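Local coordinates for beta-galacturonidase (Eisenbergiella tayi, PDB 6NCW), which acts as a family 2 glycoside hydrolase, a beta-galacturonidase that probably cleaves terminal beta-linked hexuronic acids from glycosides, at residues L376-S381 with S426-P431; S408-C411 with T415-C418; E445-I450 with K459-T464; A125-N130 with E333-G338; S307-H312 with I463-A468. One frame throughout, in Å; residues are numbered along the deposited sequence.

Contact 1: L376-S381 with S426-P431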
# COMPACT_ATOMS: atom_id res chain seq x y z
N LEU A 376 9.09 36.35 0.78
CA LEU A 376 8.47 36.30 -0.55
C LEU A 376 9.02 35.17 -1.41
O LEU A 376 9.45 35.38 -2.56
CB LEU A 376 8.63 37.65 -1.25
CG LEU A 376 8.03 38.86 -0.54
CD1 LEU A 376 8.21 40.09 -1.42
CD2 LEU A 376 6.55 38.61 -0.17
N ASN A 377 8.98 33.96 -0.86
CA ASN A 377 9.33 32.76 -1.61
C ASN A 377 8.63 32.70 -2.96
O ASN A 377 7.40 32.72 -3.04
CB ASN A 377 8.98 31.52 -0.78
CG ASN A 377 9.21 30.24 -1.56
OD1 ASN A 377 10.34 29.73 -1.61
ND2 ASN A 377 8.15 29.72 -2.18
N GLU A 378 9.43 32.64 -4.03
CA GLU A 378 8.95 32.48 -5.40
C GLU A 378 7.89 33.52 -5.79
O GLU A 378 7.01 33.24 -6.60
CB GLU A 378 8.42 31.06 -5.63
CG GLU A 378 9.51 29.99 -5.55
CD GLU A 378 9.09 28.67 -6.18
OE1 GLU A 378 7.90 28.53 -6.55
OE2 GLU A 378 9.96 27.76 -6.30
N CYS A 379 7.97 34.72 -5.25
CA CYS A 379 7.05 35.77 -5.69
C CYS A 379 7.63 36.46 -6.93
O CYS A 379 8.62 35.99 -7.52
CB CYS A 379 6.73 36.70 -4.52
SG CYS A 379 5.80 35.80 -3.22
N ALA A 380 7.00 37.55 -7.38
CA ALA A 380 7.26 38.07 -8.73
C ALA A 380 8.45 39.04 -8.76
O ALA A 380 8.33 40.22 -9.08
CB ALA A 380 6.00 38.72 -9.29
N SER A 381 9.63 38.50 -8.44
CA SER A 381 10.87 39.28 -8.37
C SER A 381 11.44 39.63 -9.74
O SER A 381 12.50 40.28 -9.80
CB SER A 381 11.92 38.52 -7.57
OG SER A 381 12.19 37.28 -8.16
N SER A 426 19.53 33.22 -3.19
CA SER A 426 18.99 31.88 -3.00
C SER A 426 18.07 31.50 -4.15
O SER A 426 17.28 32.32 -4.62
CB SER A 426 18.22 31.79 -1.68
OG SER A 426 19.06 32.18 -0.62
N TYR A 427 18.17 30.25 -4.59
CA TYR A 427 17.41 29.77 -5.73
C TYR A 427 16.78 28.41 -5.46
O TYR A 427 17.41 27.54 -4.85
CB TYR A 427 18.29 29.72 -6.97
CG TYR A 427 18.10 30.95 -7.82
CD1 TYR A 427 18.93 32.07 -7.68
CD2 TYR A 427 17.08 31.01 -8.75
CE1 TYR A 427 18.73 33.21 -8.47
CE2 TYR A 427 16.88 32.13 -9.53
CZ TYR A 427 17.70 33.22 -9.40
OH TYR A 427 17.45 34.31 -10.22
N ASN A 428 15.53 28.26 -5.86
CA ASN A 428 14.84 26.97 -5.90
C ASN A 428 15.00 26.39 -7.30
O ASN A 428 14.61 27.02 -8.29
CB ASN A 428 13.36 27.15 -5.58
CG ASN A 428 13.13 27.82 -4.24
OD1 ASN A 428 14.02 27.84 -3.39
ND2 ASN A 428 11.94 28.37 -4.04
N ILE A 429 15.58 25.20 -7.40
CA ILE A 429 15.80 24.56 -8.70
C ILE A 429 15.39 23.10 -8.61
O ILE A 429 15.62 22.45 -7.58
CB ILE A 429 17.26 24.68 -9.20
CG1 ILE A 429 18.21 23.90 -8.30
CG2 ILE A 429 17.68 26.14 -9.35
CD1 ILE A 429 19.66 23.84 -8.83
N TYR A 430 14.81 22.58 -9.69
CA TYR A 430 14.43 21.16 -9.74
C TYR A 430 14.92 20.42 -11.00
O TYR A 430 14.14 19.73 -11.66
CB TYR A 430 12.92 21.06 -9.63
CG TYR A 430 12.38 21.49 -8.28
CD1 TYR A 430 12.05 22.81 -8.02
CD2 TYR A 430 12.20 20.55 -7.26
CE1 TYR A 430 11.53 23.18 -6.79
CE2 TYR A 430 11.68 20.91 -6.04
CZ TYR A 430 11.35 22.23 -5.80
OH TYR A 430 10.83 22.59 -4.57
N PRO A 431 16.21 20.50 -11.33
CA PRO A 431 16.72 19.66 -12.42
C PRO A 431 16.62 18.20 -12.03
O PRO A 431 16.83 17.84 -10.86
CB PRO A 431 18.18 20.10 -12.57
CG PRO A 431 18.54 20.58 -11.14
CD PRO A 431 17.29 21.30 -10.71

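Contact 2: S408-C411 with T415-C418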
# COMPACT_ATOMS: atom_id res chain seq x y z
N SER A 408 15.84 35.73 -0.14
CA SER A 408 14.55 35.32 -0.68
C SER A 408 14.81 34.14 -1.60
O SER A 408 15.71 34.20 -2.43
CB SER A 408 13.89 36.46 -1.47
OG SER A 408 12.69 36.02 -2.09
N ALA A 409 14.03 33.06 -1.45
CA ALA A 409 14.13 31.91 -2.34
C ALA A 409 13.51 32.27 -3.69
O ALA A 409 12.29 32.43 -3.80
CB ALA A 409 13.45 30.69 -1.73
N SER A 410 14.34 32.42 -4.73
CA SER A 410 13.85 32.78 -6.05
C SER A 410 13.66 31.57 -6.95
O SER A 410 14.40 30.59 -6.87
CB SER A 410 14.82 33.74 -6.75
OG SER A 410 14.40 33.97 -8.09
N CYS A 411 12.67 31.66 -7.83
CA CYS A 411 12.57 30.74 -8.96
C CYS A 411 12.62 31.47 -10.30
O CYS A 411 12.32 30.85 -11.33
CB CYS A 411 11.29 29.91 -8.86
SG CYS A 411 9.81 30.91 -8.97
N THR A 415 16.15 35.88 -14.59
CA THR A 415 15.29 37.02 -14.85
C THR A 415 14.97 37.81 -13.58
O THR A 415 14.24 38.80 -13.65
CB THR A 415 13.97 36.56 -15.50
OG1 THR A 415 13.23 35.77 -14.57
CG2 THR A 415 14.23 35.73 -16.75
N ASP A 416 15.49 37.38 -12.43
CA ASP A 416 15.29 38.08 -11.17
C ASP A 416 15.97 39.45 -11.24
O ASP A 416 17.15 39.55 -11.57
CB ASP A 416 15.88 37.25 -10.03
CG ASP A 416 15.32 37.64 -8.65
OD1 ASP A 416 14.75 36.76 -7.98
OD2 ASP A 416 15.48 38.81 -8.22
N ILE A 417 15.24 40.51 -10.90
CA ILE A 417 15.82 41.86 -10.86
C ILE A 417 15.99 42.36 -9.43
O ILE A 417 16.16 43.57 -9.21
CB ILE A 417 15.00 42.87 -11.70
CG1 ILE A 417 13.62 43.11 -11.09
CG2 ILE A 417 14.85 42.38 -13.14
CD1 ILE A 417 12.78 44.13 -11.85
N CYS A 418 15.93 41.47 -8.44
CA CYS A 418 15.96 41.86 -7.03
C CYS A 418 17.19 41.34 -6.30
O CYS A 418 17.27 41.47 -5.07
CB CYS A 418 14.71 41.37 -6.30
SG CYS A 418 13.18 42.04 -6.98

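Contact 3: E445-I450 with K459-T464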
# COMPACT_ATOMS: atom_id res chain seq x y z
N GLU A 445 25.02 26.89 -15.13
CA GLU A 445 24.45 27.95 -15.96
C GLU A 445 23.81 29.03 -15.09
O GLU A 445 24.00 30.23 -15.35
CB GLU A 445 23.43 27.36 -16.92
CG GLU A 445 22.51 28.41 -17.50
CD GLU A 445 21.49 27.86 -18.48
OE1 GLU A 445 20.54 28.59 -18.82
OE2 GLU A 445 21.64 26.70 -18.93
N LEU A 446 23.07 28.64 -14.05
CA LEU A 446 22.48 29.61 -13.13
C LEU A 446 23.55 30.37 -12.36
O LEU A 446 23.48 31.60 -12.22
CB LEU A 446 21.53 28.91 -12.16
CG LEU A 446 20.96 29.78 -11.02
CD1 LEU A 446 20.15 30.98 -11.54
CD2 LEU A 446 20.12 28.93 -10.06
N TYR A 447 24.55 29.66 -11.84
CA TYR A 447 25.57 30.31 -11.01
C TYR A 447 26.37 31.33 -11.81
O TYR A 447 26.58 32.46 -11.36
CB TYR A 447 26.50 29.28 -10.38
CG TYR A 447 27.41 29.93 -9.37
CD1 TYR A 447 26.91 30.38 -8.15
CD2 TYR A 447 28.75 30.16 -9.66
CE1 TYR A 447 27.72 31.00 -7.23
CE2 TYR A 447 29.57 30.79 -8.74
CZ TYR A 447 29.05 31.21 -7.53
OH TYR A 447 29.87 31.84 -6.62
N GLN A 448 26.81 30.94 -13.01
CA GLN A 448 27.56 31.84 -13.87
C GLN A 448 26.75 33.08 -14.22
O GLN A 448 27.26 34.20 -14.16
CB GLN A 448 28.01 31.10 -15.13
CG GLN A 448 29.50 30.87 -15.22
CD GLN A 448 30.06 29.98 -14.11
OE1 GLN A 448 29.88 28.75 -14.14
NE2 GLN A 448 30.74 30.59 -13.14
N TRP A 449 25.48 32.91 -14.57
CA TRP A 449 24.63 34.07 -14.82
C TRP A 449 24.57 34.99 -13.61
O TRP A 449 24.63 36.22 -13.76
CB TRP A 449 23.21 33.64 -15.21
CG TRP A 449 22.32 34.82 -15.33
CD1 TRP A 449 22.16 35.62 -16.43
CD2 TRP A 449 21.47 35.37 -14.31
NE1 TRP A 449 21.27 36.62 -16.16
CE2 TRP A 449 20.83 36.49 -14.86
CE3 TRP A 449 21.19 35.01 -12.99
CZ2 TRP A 449 19.92 37.26 -14.14
CZ3 TRP A 449 20.28 35.78 -12.27
CH2 TRP A 449 19.66 36.89 -12.85
N ILE A 450 24.42 34.43 -12.40
CA ILE A 450 24.38 35.28 -11.21
C ILE A 450 25.67 36.06 -11.09
O ILE A 450 25.65 37.27 -10.81
CB ILE A 450 24.10 34.44 -9.95
CG1 ILE A 450 22.65 33.95 -9.91
CG2 ILE A 450 24.34 35.27 -8.72
CD1 ILE A 450 22.43 32.84 -8.90
N LYS A 459 28.17 37.43 -3.85
CA LYS A 459 27.50 37.19 -2.57
C LYS A 459 27.43 35.70 -2.27
O LYS A 459 27.63 34.86 -3.16
CB LYS A 459 26.10 37.79 -2.60
CG LYS A 459 26.03 39.31 -2.60
CD LYS A 459 24.62 39.73 -3.01
CE LYS A 459 24.45 41.21 -2.94
NZ LYS A 459 23.05 41.64 -3.16
N PRO A 460 27.17 35.32 -1.02
CA PRO A 460 26.92 33.90 -0.73
C PRO A 460 25.70 33.40 -1.49
O PRO A 460 24.77 34.16 -1.77
CB PRO A 460 26.69 33.88 0.78
CG PRO A 460 27.34 35.13 1.28
CD PRO A 460 27.15 36.13 0.20
N PHE A 461 25.70 32.11 -1.81
CA PHE A 461 24.69 31.50 -2.67
C PHE A 461 24.21 30.21 -2.02
O PHE A 461 25.03 29.37 -1.64
CB PHE A 461 25.27 31.25 -4.07
CG PHE A 461 24.37 30.45 -5.02
CD1 PHE A 461 23.24 31.03 -5.59
CD2 PHE A 461 24.69 29.16 -5.38
CE1 PHE A 461 22.43 30.32 -6.47
CE2 PHE A 461 23.89 28.44 -6.27
CZ PHE A 461 22.76 29.02 -6.81
N LEU A 462 22.89 30.06 -1.89
CA LEU A 462 22.25 28.86 -1.36
C LEU A 462 21.26 28.31 -2.38
O LEU A 462 20.61 29.08 -3.08
CB LEU A 462 21.51 29.16 -0.04
CG LEU A 462 22.32 29.39 1.23
CD1 LEU A 462 21.43 29.91 2.34
CD2 LEU A 462 23.03 28.09 1.64
N ILE A 463 21.17 26.98 -2.46
CA ILE A 463 20.04 26.30 -3.09
C ILE A 463 18.98 26.09 -2.01
O ILE A 463 19.14 25.26 -1.12
CB ILE A 463 20.44 24.96 -3.72
CG1 ILE A 463 21.46 25.16 -4.85
CG2 ILE A 463 19.19 24.21 -4.23
CD1 ILE A 463 20.99 26.13 -5.92
N THR A 464 17.90 26.86 -2.07
CA THR A 464 16.90 26.82 -1.01
C THR A 464 15.83 25.76 -1.25
O THR A 464 15.05 25.49 -0.33
CB THR A 464 16.25 28.20 -0.81
OG1 THR A 464 16.11 28.86 -2.07
CG2 THR A 464 17.12 29.03 0.12
O HOH W 1 28.65 32.57 -4.29

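Contact 4: A125-N130 with E333-G338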
# COMPACT_ATOMS: atom_id res chain seq x y z
N ALA A 125 -4.79 38.02 1.34
CA ALA A 125 -3.79 38.11 0.29
C ALA A 125 -2.67 37.09 0.44
O ALA A 125 -1.97 36.79 -0.55
CB ALA A 125 -3.19 39.52 0.23
N LEU A 126 -2.47 36.55 1.64
CA LEU A 126 -1.40 35.59 1.89
C LEU A 126 -1.92 34.15 1.85
O LEU A 126 -1.38 33.31 1.13
CB LEU A 126 -0.75 35.91 3.26
CG LEU A 126 -0.26 37.36 3.41
CD1 LEU A 126 0.45 37.57 4.75
CD2 LEU A 126 0.64 37.78 2.27
N HIS A 127 -2.98 33.86 2.61
CA HIS A 127 -3.66 32.58 2.53
C HIS A 127 -4.53 32.55 1.28
O HIS A 127 -5.55 33.23 1.23
CB HIS A 127 -4.51 32.35 3.77
CG HIS A 127 -3.70 32.14 5.00
ND1 HIS A 127 -3.25 30.90 5.38
CD2 HIS A 127 -3.22 33.02 5.91
CE1 HIS A 127 -2.56 31.02 6.50
NE2 HIS A 127 -2.52 32.30 6.84
N VAL A 128 -4.11 31.76 0.29
CA VAL A 128 -4.77 31.59 -1.01
C VAL A 128 -4.76 30.10 -1.37
O VAL A 128 -4.04 29.32 -0.73
CB VAL A 128 -4.07 32.41 -2.10
CG1 VAL A 128 -4.12 33.92 -1.79
CG2 VAL A 128 -2.64 31.94 -2.27
N PRO A 129 -5.51 29.64 -2.38
CA PRO A 129 -5.31 28.27 -2.86
C PRO A 129 -3.85 28.13 -3.26
O PRO A 129 -3.32 28.96 -4.00
CB PRO A 129 -6.26 28.16 -4.06
CG PRO A 129 -7.31 29.26 -3.80
CD PRO A 129 -6.50 30.36 -3.21
N ASN A 130 -3.18 27.14 -2.68
CA ASN A 130 -1.73 27.09 -2.78
C ASN A 130 -1.25 25.66 -2.59
O ASN A 130 -2.03 24.75 -2.29
CB ASN A 130 -1.09 28.04 -1.76
CG ASN A 130 0.14 28.76 -2.32
OD1 ASN A 130 0.86 28.25 -3.20
ND2 ASN A 130 0.37 29.97 -1.82
N GLU A 333 11.14 32.65 7.29
CA GLU A 333 10.66 33.60 6.29
C GLU A 333 9.24 34.06 6.61
O GLU A 333 8.52 33.41 7.37
CB GLU A 333 10.72 33.02 4.87
CG GLU A 333 9.95 31.71 4.63
CD GLU A 333 10.29 31.10 3.27
OE1 GLU A 333 9.42 30.42 2.67
OE2 GLU A 333 11.44 31.31 2.81
N ASN A 334 8.85 35.20 6.03
CA ASN A 334 7.48 35.68 6.18
C ASN A 334 6.52 34.80 5.37
O ASN A 334 6.94 33.95 4.57
CB ASN A 334 7.36 37.16 5.79
CG ASN A 334 7.49 37.42 4.28
OD1 ASN A 334 8.09 36.66 3.52
ND2 ASN A 334 6.94 38.55 3.85
N HIS A 335 5.23 34.98 5.62
CA HIS A 335 4.24 34.09 5.03
C HIS A 335 3.92 34.55 3.61
O HIS A 335 3.18 35.52 3.41
CB HIS A 335 2.97 34.03 5.87
CG HIS A 335 1.89 33.22 5.24
ND1 HIS A 335 0.56 33.41 5.50
CD2 HIS A 335 1.96 32.21 4.33
CE1 HIS A 335 -0.16 32.55 4.79
NE2 HIS A 335 0.67 31.81 4.07
N ALA A 336 4.47 33.85 2.61
CA ALA A 336 4.19 34.09 1.20
C ALA A 336 4.74 32.93 0.38
O ALA A 336 5.85 32.46 0.65
CB ALA A 336 4.83 35.41 0.74
N ARG A 337 3.99 32.48 -0.63
CA ARG A 337 4.52 31.46 -1.54
C ARG A 337 3.92 31.61 -2.94
O ARG A 337 2.71 31.42 -3.12
CB ARG A 337 4.26 30.04 -1.02
CG ARG A 337 4.79 28.96 -1.96
CD ARG A 337 3.82 27.72 -2.17
NE ARG A 337 4.29 26.98 -3.34
CZ ARG A 337 4.02 27.31 -4.61
NH1 ARG A 337 3.21 28.32 -4.90
NH2 ARG A 337 4.55 26.60 -5.59
N GLY A 338 4.77 31.90 -3.92
CA GLY A 338 4.41 31.76 -5.32
C GLY A 338 3.42 32.79 -5.82
O GLY A 338 2.67 32.51 -6.77
O HOH W 2 1.27 32.20 0.21

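Contact 5: S307-H312 with I463-A468. With GOL (glycerol), chain G.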
# COMPACT_ATOMS: atom_id res chain seq x y z
N SER A 307 20.26 22.12 9.58
CA SER A 307 19.49 23.33 9.39
C SER A 307 18.10 23.02 8.85
O SER A 307 17.89 22.02 8.16
CB SER A 307 20.24 24.29 8.47
OG SER A 307 19.58 25.54 8.40
N ILE A 308 17.15 23.88 9.19
CA ILE A 308 15.78 23.80 8.72
C ILE A 308 15.36 25.16 8.17
O ILE A 308 15.78 26.20 8.68
CB ILE A 308 14.81 23.34 9.83
CG1 ILE A 308 15.04 21.87 10.13
CG2 ILE A 308 13.36 23.60 9.45
CD1 ILE A 308 14.39 21.43 11.39
N ARG A 309 14.55 25.13 7.12
CA ARG A 309 13.97 26.30 6.49
C ARG A 309 12.46 26.21 6.67
O ARG A 309 11.85 25.21 6.29
CB ARG A 309 14.38 26.35 5.00
CG ARG A 309 13.65 27.39 4.21
CD ARG A 309 14.16 27.60 2.79
NE ARG A 309 13.23 28.56 2.19
CZ ARG A 309 12.52 28.36 1.08
NH1 ARG A 309 12.69 27.26 0.35
NH2 ARG A 309 11.66 29.29 0.69
N THR A 310 11.86 27.26 7.24
CA THR A 310 10.44 27.28 7.61
C THR A 310 9.55 27.63 6.40
O THR A 310 8.94 28.70 6.32
CB THR A 310 10.21 28.27 8.75
OG1 THR A 310 10.47 29.60 8.29
CG2 THR A 310 11.13 28.01 9.94
N VAL A 311 9.45 26.70 5.46
CA VAL A 311 8.55 26.92 4.32
C VAL A 311 7.09 26.87 4.78
O VAL A 311 6.69 25.94 5.49
CB VAL A 311 8.80 25.87 3.22
CG1 VAL A 311 10.21 26.07 2.63
CG2 VAL A 311 8.63 24.42 3.77
N HIS A 312 6.29 27.87 4.40
CA HIS A 312 6.70 29.20 3.90
C HIS A 312 6.04 30.25 4.82
O HIS A 312 5.22 31.06 4.38
CB HIS A 312 6.26 29.45 2.46
CG HIS A 312 6.87 28.51 1.47
ND1 HIS A 312 8.21 28.54 1.15
CD2 HIS A 312 6.33 27.51 0.73
CE1 HIS A 312 8.47 27.61 0.24
NE2 HIS A 312 7.35 26.97 -0.03
N ILE A 463 21.17 26.98 -2.46
CA ILE A 463 20.04 26.30 -3.09
C ILE A 463 18.98 26.09 -2.01
O ILE A 463 19.14 25.26 -1.12
CB ILE A 463 20.44 24.96 -3.72
CG1 ILE A 463 21.46 25.16 -4.85
CG2 ILE A 463 19.19 24.21 -4.23
CD1 ILE A 463 20.99 26.13 -5.92
N THR A 464 17.90 26.86 -2.07
CA THR A 464 16.90 26.82 -1.01
C THR A 464 15.83 25.76 -1.25
O THR A 464 15.05 25.49 -0.33
CB THR A 464 16.25 28.20 -0.81
OG1 THR A 464 16.11 28.86 -2.07
CG2 THR A 464 17.12 29.03 0.12
N GLU A 465 15.79 25.17 -2.45
CA GLU A 465 14.95 24.00 -2.76
C GLU A 465 15.63 23.20 -3.85
O GLU A 465 16.03 23.77 -4.86
CB GLU A 465 13.55 24.41 -3.24
CG GLU A 465 12.63 24.89 -2.13
CD GLU A 465 11.30 25.45 -2.64
OE1 GLU A 465 10.77 26.34 -1.93
OE2 GLU A 465 10.80 25.02 -3.71
N ILE A 466 15.77 21.89 -3.63
CA ILE A 466 16.01 20.90 -4.67
C ILE A 466 15.44 19.57 -4.18
O ILE A 466 15.47 19.27 -2.98
CB ILE A 466 17.52 20.80 -5.01
CG1 ILE A 466 17.77 20.03 -6.30
CG2 ILE A 466 18.30 20.16 -3.85
CD1 ILE A 466 19.15 20.35 -6.93
N GLY A 467 14.91 18.76 -5.10
CA GLY A 467 14.36 17.47 -4.69
C GLY A 467 13.53 16.83 -5.79
O GLY A 467 13.61 17.20 -6.97
N ALA A 468 12.71 15.86 -5.38
CA ALA A 468 12.00 15.03 -6.35
C ALA A 468 10.81 14.36 -5.68
O ALA A 468 10.85 14.03 -4.49
CB ALA A 468 12.93 13.98 -6.95
C1 GOL G . 7.83 26.27 -3.98
O1 GOL G . 8.66 27.20 -3.34
C2 GOL G . 7.44 25.16 -2.95
O2 GOL G . 6.37 25.53 -2.16
C3 GOL G . 7.03 23.93 -3.80
O3 GOL G . 5.80 24.23 -4.45

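Contact 1: L376-S381 with S426-P431
Asn377 and Glu378 occupy the middle of a type II beta turn running from Leu376 to Cys379, and this turn presents them to Asn428 on strand 425-428, where the CA atoms of Glu378 and Asn428 lie 8.1 Å apart. The contact illustrates how one amide can tie together neighbouring groups of a pocket. Asn428 ND2 donates to Asn377 OD1 over 3.2 Å and, more nearly straight at 165°, to Glu378 OE2 over 3.1 Å. Both acceptors lie close to the plane of the Asn428 amide, as its two N-H bonds require. The acceptors themselves are met less ideally: the donor stands tilted from the carbonyl plane of Asn377, and it reaches Glu378 OE2 on the anti side, somewhat out of the carboxylate plane. Glu378 gets there through a chain extended beyond CG, whereas in Asn377 the CG lies anti to the backbone N (chi1 175°), which swings the amide over toward the strand. The two amide planes are turned 33° against each other. Asn428 OD1 is taken up by Thr464 OG1, and Asn377 OD1 also receives Arg309 NH2. On the pocket side, Asn377 ND2 bonds to one bound glycerol and Glu378 OE2 apparently to another, and Asn377 is a residue seen to bind alpha-D-galacturonate. The chemistry implies that Asn428 is a second-shell residue whose flip is settled: with ND2 shared between two acceptors and OD1 engaged by a hydroxyl, it probably helps to hold the polar ends of Asn377 and Glu378 in place beside the binding site.

Contact 2: S408-C411 with T415-C418
Ser410 and Asp416 meet side chain to side chain across the loop that follows strand 406-410, with their CA atoms 7.5 Å apart. The interaction that joins the segments is a hydrogen bond from Ser410 OG to Asp416 OD1, 2.8 Å long, in which the carboxylate offers its anti lone pair, the one facing away from OD2. Both residues swing their polar ends away from their own backbone nitrogens (chi1 174° for Ser410 and -160° for Asp416), which brings hydroxyl and carboxylate together between the two backbones. The CB of Ser410 also comes to 3.3 Å from Asp416 OD1, a by-product of the hydrogen bond.

Bonds between side chain and backbone form a second group. Asp416 OD2 accepts the N-H of Cys418 over 2.7 Å, met nearly end-on along the C-O bond, and so closes an Asx turn within its own segment. Ser410 OG is likewise bonded to the backbone N of Arg412. Further hydroxyl bonding comes from Ser381, whose OG shares Asp416 OD1 with Ser410, so both oxygens of this buried carboxylate are satisfied and its rotation is fixed.

Within the barrel, strand 406-410 runs parallel to strands 370-374 and 425-428, and the backbone of Ser410 bonds to Ser426 and Asn428 on the latter. Asp416 rests on Tyr427 of that same strand, while Cys418 packs against Arg387 and Tyr390 of helix 384-400.

Contact 3: E445-I450 with K459-T464
Phe461 is the aromatic side chain into which Leu446, Tyr447 and Ile450 pack, and the packing joins the helix and second strand of a beta-alpha-beta unit of the TIM barrel: strand 425-428, helix 439-453 and strand 461-466. In the first shell, Tyr447 turns an edge toward the face of Phe461 in a T-shaped pair, with ring centroids 5.4 Å apart and planes inclined at 61°. Tyr447 CD1 is the atom that leads, standing above the Phe461 ring toward its rim, 3.8 Å from Phe461 CD2. Ile450 contributes its CD1 methyl, 3.5 Å from Phe461 CE1, the side chains crossing at about a right angle. Leu446 arrives at the edge of the ring, where its CD2 comes within 4.2 Å of Phe461 CZ.

These approaches depend on the backbones beneath. The helix and strand segments run at 140° to each other, axes 11.3 Å apart at closest. Phe461 bridges the gap: with CG anti to its backbone N (chi1 173°), the ring reaches out to the helix. Successive helical positions then supply Leu446 and Tyr447, and the following turn Ile450.

Farther out, Tyr427 of strand 425-428 touches both Leu446 and Ile450, and Cys504 of strand 504-509 touches Phe461, so the ring sits between the strands of the barrel wall and the helical layer. At the polar margin a water lying in the plane of the Tyr447 ring accepts from Tyr447 OH at 2.7 Å and donates to Lys459 O at 2.7 Å.

Contact 4: A125-N130 with E333-G338
His335 drives the edge of its ring into the face of His127, and this edge-to-face pairing sets one end of the contact between an N-terminal loop and the TIM barrel. The planes are inclined at 64° and the centroids lie only 4.3 Å apart. His335 CE1 stands over the centre of the His127 ring, 3.1 Å from His127 NE2, a close approach that points its C-H at the pi face. What fixes the rotation of His335 is polar: ND1 is bonded to Asn93 OD1 and NE2 to Tyr132 OH. His127 is held in turn through ND1 by Ser134 OG. Leu126 comes obliquely against the same imidazole, its CB 3.6 Å from His335 ND1, while its methyl CD2 lies 3.6 Å from His335 O.

Asn130 and Arg337 set the other end. Asn130 ND2 donates to Arg337 O over 3.0 Å in an almost straight bond, in the carbonyl plane and on a lone pair. Asn130 OD1 takes a second, weak bond from Arg337 NH1 at 2.9 Å; here the amide and guanidinium planes stand 79° apart. A bend at chi2 brings the arginine obliquely past the asparagine, with Arg337 CD 3.2 Å from Asn130 OD1, leaving NE to a bound glycerol; Arg337 is one of the residues seen to bind alpha-D-galacturonate. Between the two ends, a water donates to Leu126 O and bonds weakly with Arg337 N.

Segment 125-130 belongs to the loop between strands 109-117 and 142-147 of the N-terminal beta sheets, whereas 333-338 follows barrel strand 329-333; Leu126 also packs on Gln352 and Cys353 of helix 349-364.

Contact 5: S307-H312 with I463-A468
Arg309 lays one face of its guanidinium over Thr464 CB and points NH1 at Glu465, linking two strands of the TIM barrel that are not neighbours in its wall. The reach across the barrel interior is made by an arginine chain extended from CG to NE. NH1 then serves two acceptors. Glu465 OE1 receives it at 3.1 Å in a salt bridge, through the lone pair away from OE2 and with guanidinium and carboxylate nearly coplanar, 19° apart. Thr464 O receives it at 3.0 Å, but from above the carbonyl plane, a more bent bond of 136°. The remaining amino group of the arginine, NH2, pairs with Glu333 and Asn377, and Val311 CG1 lies over the centre of the opposite guanidinium face. Glu465 OE2 is held by Tyr430 OH, so each carboxylate oxygen has a protein donor and its orientation is set.

His312 follows a cis peptide and comes toward Glu465 from the opposite direction; its CE1, at the ring edge, is 3.4 Å from Glu465 OE1. Glu333 OE1 is hydrogen-bonded to His312 ND1. Both Glu465 and His312 are seen to bind alpha-D-galacturonate, and in this crystal a glycerol spans them. Asp131, Arg337 and Asn377 also bond to it. Glycerol O1 donates to Glu465 OE1 at 2.7 Å, while glycerol O2, near the imidazole plane, is hydrogen-bonded to His312 NE2 at 2.8 Å.

Overall arrangement
Four of the contacts lie wholly within the TIM barrel, and contact 4 joins that barrel to the N-terminal region. Contacts 1 and 5, with centres 10 Å apart, supply part of the binding pocket. Contact 4 enters the same pocket through Arg337, with Glu333 as a second-shell partner of His312 and Arg309, and its Gly338 N lies 2.9 Å from Asn377 O of contact 1. Contact 2 adjoins contact 1, centres 6 Å apart, and meets contact 5 where Ala409 CB packs 3.2 Å from Thr464 OG1. Contact 3 shares strand 461-466 with contact 5 but packs its outer side, the side chain of Leu446 about 10 Å from that of Glu465.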